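Local coordinates for Crh-like protein 5 (Neosartorya fumigata, PDB 6IBU) that cleaves chitin and transfers it to 1,6-beta-glucan or to other chitin, cross-linking polysaccharides in the fungal cell wall through its family 16 glycoside hydrolase domain, at residues A[88-99]-A[175-186]. Numbering follows the deposited sequence.
Sequences SIVLESDDLDEV and PQTPMRLRLGSW
Trp186 directs its indole NE1 at Ser88 OG, 2.9 Å away, in a nearly straight bond (165°) lying in the ring plane. Ser88 OG also bonds Glu102, so the serine links chitin-binding Trp186 to a second chitin-binding residue, the probable proton donor. On the same sheet face, the extended chain of Glu92, its CG anti to the backbone N (chi1 -176°), brings OE1 to 3.2 Å from Arg182 NH1. In this salt bridge NH1 meets OE1 on its syn side but tilted out of the carboxylate plane; Asp63 takes Arg182 NE, so two carboxylates restrain the chitin-binding guanidinium. The opposite face is apolar: Leu91 CD2 meets Leu181 CD1 at 3.7 Å, and Ile89 CG1 lies 3.8 Å from Leu183 CD2. Met179 CE reaches Leu91 CB (3.8 Å). Beyond the paired strands, Asp97 OD2 accepts a hydrogen bond from Gln176 N, while Asp95 OD1 accepts from Asp97 N in an Asx turn, overlapping the Ser93–Leu96 type I turn that leads to Glu98, the probable nucleophile. Antiparallel pairing from Ser88–Gly184 to Glu92–Arg180 joins the two strands into one sheet, one face lining the chitin cleft and the other packing inside the beta-sandwich of the GH16 jelly roll.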
loop_
_atom_site.group_PDB
_atom_site.type_symbol
_atom_site.label_atom_id
_atom_site.label_comp_id
_atom_site.label_asym_id
_atom_site.label_seq_id
_atom_site.Cartn_x
_atom_site.Cartn_y
_atom_site.Cartn_z
ATOM N N SER A 88 0.883 -5.193 4.813
ATOM C CA SER A 88 0.179 -4.135 4.032
ATOM C C SER A 88 1.019 -3.631 2.851
ATOM O O SER A 88 2.171 -3.192 3.071
ATOM C CB SER A 88 -0.146 -2.970 4.921
ATOM O OG SER A 88 -0.970 -3.380 6.003
ATOM N N ILE A 89 0.445 -3.601 1.652
ATOM C CA ILE A 89 0.968 -2.825 0.487
ATOM C C ILE A 89 -0.017 -1.688 0.209
ATOM O O ILE A 89 -1.153 -1.977 -0.105
ATOM C CB ILE A 89 1.162 -3.738 -0.734
ATOM C CG1 ILE A 89 2.108 -4.900 -0.439
ATOM C CG2 ILE A 89 1.613 -2.943 -1.943
ATOM C CD1 ILE A 89 1.932 -6.055 -1.378
ATOM N N VAL A 90 0.382 -0.435 0.381
ATOM C CA VAL A 90 -0.563 0.708 0.274
ATOM C C VAL A 90 -0.085 1.713 -0.774
ATOM O O VAL A 90 1.001 2.244 -0.603
ATOM C CB VAL A 90 -0.723 1.408 1.626
ATOM C CG1 VAL A 90 -1.604 2.647 1.488
ATOM C CG2 VAL A 90 -1.269 0.455 2.664
ATOM N N LEU A 91 -0.942 2.072 -1.716
ATOM C CA LEU A 91 -0.782 3.323 -2.486
ATOM C C LEU A 91 -1.658 4.359 -1.809
ATOM O O LEU A 91 -2.829 4.054 -1.562
ATOM C CB LEU A 91 -1.190 3.099 -3.934
ATOM C CG LEU A 91 -0.309 2.125 -4.686
ATOM C CD1 LEU A 91 -0.792 1.965 -6.119
ATOM C CD2 LEU A 91 1.133 2.587 -4.639
ATOM N N GLU A 92 -1.093 5.512 -1.462
ATOM C CA GLU A 92 -1.846 6.529 -0.700
ATOM C C GLU A 92 -1.477 7.920 -1.196
ATOM O O GLU A 92 -0.274 8.210 -1.325
ATOM C CB GLU A 92 -1.585 6.400 0.798
ATOM C CG GLU A 92 -2.412 7.366 1.623
ATOM C CD GLU A 92 -2.340 7.126 3.122
ATOM O OE1 GLU A 92 -1.213 7.216 3.669
ATOM O OE2 GLU A 92 -3.402 6.804 3.733
ATOM N N SER A 93 -2.493 8.760 -1.364
ATOM C CA SER A 93 -2.336 10.181 -1.721
ATOM C C SER A 93 -2.459 11.040 -0.463
ATOM O O SER A 93 -2.957 10.563 0.573
ATOM C CB SER A 93 -3.342 10.578 -2.753
ATOM O OG SER A 93 -4.528 11.062 -2.144
ATOM N N ASP A 94 -2.042 12.294 -0.582
ATOM C CA ASP A 94 -2.186 13.335 0.458
ATOM C C ASP A 94 -3.673 13.681 0.696
ATOM O O ASP A 94 -3.921 14.138 1.826
ATOM C CB ASP A 94 -1.276 14.517 0.116
ATOM C CG ASP A 94 0.196 14.256 0.418
ATOM O OD1 ASP A 94 0.543 13.100 0.775
ATOM O OD2 ASP A 94 0.994 15.198 0.253
ATOM N N ASP A 95 -4.641 13.427 -0.227
ATOM C CA ASP A 95 -6.100 13.613 0.082
ATOM C C ASP A 95 -6.724 12.282 0.509
ATOM O O ASP A 95 -7.905 12.205 0.740
ATOM C CB ASP A 95 -6.931 14.308 -1.006
ATOM C CG ASP A 95 -7.143 13.551 -2.306
ATOM O OD1 ASP A 95 -6.768 12.378 -2.394
ATOM O OD2 ASP A 95 -7.685 14.168 -3.243
ATOM N N LEU A 96 -5.886 11.296 0.768
ATOM C CA LEU A 96 -6.305 9.983 1.319
ATOM C C LEU A 96 -7.100 9.207 0.262
ATOM O O LEU A 96 -7.878 8.381 0.652
ATOM C CB LEU A 96 -7.098 10.180 2.611
ATOM C CG LEU A 96 -6.276 10.848 3.702
ATOM C CD1 LEU A 96 -7.091 10.985 4.989
ATOM C CD2 LEU A 96 -4.992 10.037 3.946
ATOM N N ASP A 97 -6.873 9.440 -1.029
ATOM C CA ASP A 97 -7.147 8.405 -2.046
ATOM C C ASP A 97 -6.225 7.238 -1.700
ATOM O O ASP A 97 -5.127 7.460 -1.181
ATOM C CB ASP A 97 -6.880 8.872 -3.468
ATOM C CG ASP A 97 -7.966 9.773 -4.050
ATOM O OD1 ASP A 97 -9.095 9.768 -3.520
ATOM O OD2 ASP A 97 -7.655 10.492 -5.033
ATOM N N GLU A 98 -6.664 6.017 -1.939
ATOM C CA GLU A 98 -5.893 4.887 -1.430
ATOM C C GLU A 98 -6.289 3.602 -2.126
ATOM O O GLU A 98 -7.456 3.389 -2.331
ATOM C CB GLU A 98 -6.149 4.770 0.058
ATOM C CG GLU A 98 -4.984 4.174 0.786
ATOM C CD GLU A 98 -5.320 2.859 1.454
ATOM O OE1 GLU A 98 -5.061 2.740 2.678
ATOM O OE2 GLU A 98 -5.870 1.955 0.769
ATOM N N VAL A 99 -5.296 2.778 -2.423
ATOM C CA VAL A 99 -5.450 1.410 -2.968
ATOM C C VAL A 99 -4.500 0.535 -2.159
ATOM O O VAL A 99 -3.337 0.943 -1.974
ATOM C CB VAL A 99 -5.117 1.372 -4.468
ATOM C CG1 VAL A 99 -5.164 -0.041 -4.999
ATOM C CG2 VAL A 99 -6.038 2.286 -5.256
ATOM N N PRO A 175 -9.636 6.570 -6.756
ATOM C CA PRO A 175 -8.291 7.059 -6.446
ATOM C C PRO A 175 -7.682 7.725 -7.684
ATOM O O PRO A 175 -7.619 7.085 -8.678
ATOM C CB PRO A 175 -7.519 5.801 -6.060
ATOM C CG PRO A 175 -8.597 4.853 -5.593
ATOM C CD PRO A 175 -9.779 5.138 -6.499
ATOM N N GLN A 176 -7.341 9.010 -7.625
ATOM C CA GLN A 176 -6.964 9.747 -8.853
ATOM C C GLN A 176 -6.066 10.926 -8.519
ATOM O O GLN A 176 -6.035 11.863 -9.303
ATOM C CB GLN A 176 -8.203 10.247 -9.593
ATOM C CG GLN A 176 -9.071 11.190 -8.771
ATOM C CD GLN A 176 -10.361 11.482 -9.503
ATOM O OE1 GLN A 176 -10.403 12.297 -10.427
ATOM N NE2 GLN A 176 -11.428 10.815 -9.101
ATOM N N THR A 177 -5.352 10.871 -7.407
ATOM C CA THR A 177 -4.364 11.906 -7.044
ATOM C C THR A 177 -3.024 11.207 -6.893
ATOM O O THR A 177 -2.989 9.997 -6.760
ATOM C CB THR A 177 -4.816 12.646 -5.792
ATOM O OG1 THR A 177 -5.070 11.692 -4.764
ATOM C CG2 THR A 177 -6.050 13.481 -6.035
ATOM N N PRO A 178 -1.901 11.948 -6.922
ATOM C CA PRO A 178 -0.585 11.324 -6.930
ATOM C C PRO A 178 -0.437 10.548 -5.619
ATOM O O PRO A 178 -0.777 11.062 -4.570
ATOM C CB PRO A 178 0.413 12.485 -6.989
ATOM C CG PRO A 178 -0.446 13.708 -7.350
ATOM C CD PRO A 178 -1.839 13.414 -6.851
ATOM N N MET A 179 0.099 9.346 -5.713
ATOM C CA MET A 179 0.166 8.440 -4.558
ATOM C C MET A 179 1.595 7.984 -4.339
ATOM O O MET A 179 2.339 7.884 -5.293
ATOM C CB MET A 179 -0.739 7.225 -4.768
ATOM C CG MET A 179 -2.188 7.586 -4.595
ATOM S SD MET A 179 -3.289 6.183 -4.475
ATOM C CE MET A 179 -3.123 5.470 -6.104
ATOM N N ARG A 180 1.921 7.694 -3.089
ATOM C CA ARG A 180 3.216 7.081 -2.758
ATOM C C ARG A 180 2.954 5.635 -2.346
ATOM O O ARG A 180 1.804 5.261 -2.117
ATOM C CB ARG A 180 3.948 7.953 -1.746
ATOM C CG ARG A 180 3.369 7.954 -0.349
ATOM C CD ARG A 180 4.515 8.085 0.614
ATOM N NE ARG A 180 4.541 9.418 1.181
ATOM C CZ ARG A 180 5.624 10.154 1.417
ATOM N NH1 ARG A 180 6.844 9.708 1.153
ATOM N NH2 ARG A 180 5.468 11.359 1.931
ATOM N N LEU A 181 3.993 4.816 -2.382
ATOM C CA LEU A 181 3.891 3.394 -2.009
ATOM C C LEU A 181 4.377 3.250 -0.566
ATOM O O LEU A 181 5.468 3.721 -0.258
ATOM C CB LEU A 181 4.719 2.603 -3.022
ATOM C CG LEU A 181 4.839 1.105 -2.790
ATOM C CD1 LEU A 181 3.478 0.418 -2.811
ATOM C CD2 LEU A 181 5.771 0.518 -3.842
ATOM N N ARG A 182 3.560 2.651 0.296
ATOM C CA ARG A 182 3.917 2.355 1.707
ATOM C C ARG A 182 3.972 0.832 1.844
ATOM O O ARG A 182 3.046 0.146 1.376
ATOM C CB ARG A 182 2.914 2.990 2.675
ATOM C CG ARG A 182 2.404 4.348 2.193
ATOM C CD ARG A 182 1.811 5.300 3.227
ATOM N NE ARG A 182 2.533 5.236 4.494
ATOM C CZ ARG A 182 2.014 5.519 5.681
ATOM N NH1 ARG A 182 0.751 5.904 5.785
ATOM N NH2 ARG A 182 2.762 5.405 6.764
ATOM N N LEU A 183 5.039 0.292 2.404
ATOM C CA LEU A 183 5.104 -1.154 2.710
ATOM C C LEU A 183 5.259 -1.285 4.215
ATOM O O LEU A 183 6.073 -0.553 4.788
ATOM C CB LEU A 183 6.290 -1.776 1.988
ATOM C CG LEU A 183 6.226 -1.701 0.474
ATOM C CD1 LEU A 183 7.564 -2.077 -0.129
ATOM C CD2 LEU A 183 5.119 -2.607 -0.039
ATOM N N GLY A 184 4.559 -2.238 4.815
ATOM C CA GLY A 184 4.717 -2.444 6.259
ATOM C C GLY A 184 3.949 -3.622 6.792
ATOM O O GLY A 184 3.013 -4.109 6.145
ATOM N N SER A 185 4.338 -4.026 7.988
ATOM C CA SER A 185 3.641 -5.042 8.800
ATOM C C SER A 185 3.334 -4.394 10.135
ATOM O O SER A 185 4.034 -3.465 10.501
ATOM C CB SER A 185 4.464 -6.288 8.941
ATOM O OG SER A 185 5.673 -5.997 9.642
ATOM N N TRP A 186 2.301 -4.880 10.803
ATOM C CA TRP A 186 1.820 -4.339 12.089
ATOM C C TRP A 186 0.843 -5.330 12.712
ATOM O O TRP A 186 0.344 -6.196 12.004
ATOM C CB TRP A 186 1.157 -2.984 11.871
ATOM C CG TRP A 186 0.102 -2.972 10.818
ATOM C CD1 TRP A 186 0.298 -3.010 9.469
ATOM C CD2 TRP A 186 -1.314 -2.833 11.015
ATOM N NE1 TRP A 186 -0.897 -2.925 8.816
ATOM C CE2 TRP A 186 -1.902 -2.800 9.732
ATOM C CE3 TRP A 186 -2.138 -2.705 12.141
ATOM C CZ2 TRP A 186 -3.273 -2.682 9.544
ATOM C CZ3 TRP A 186 -3.498 -2.592 11.959
ATOM C CH2 TRP A 186 -4.054 -2.572 10.676
HETATM O O HOH W 1 -0.863 13.079 -3.119
#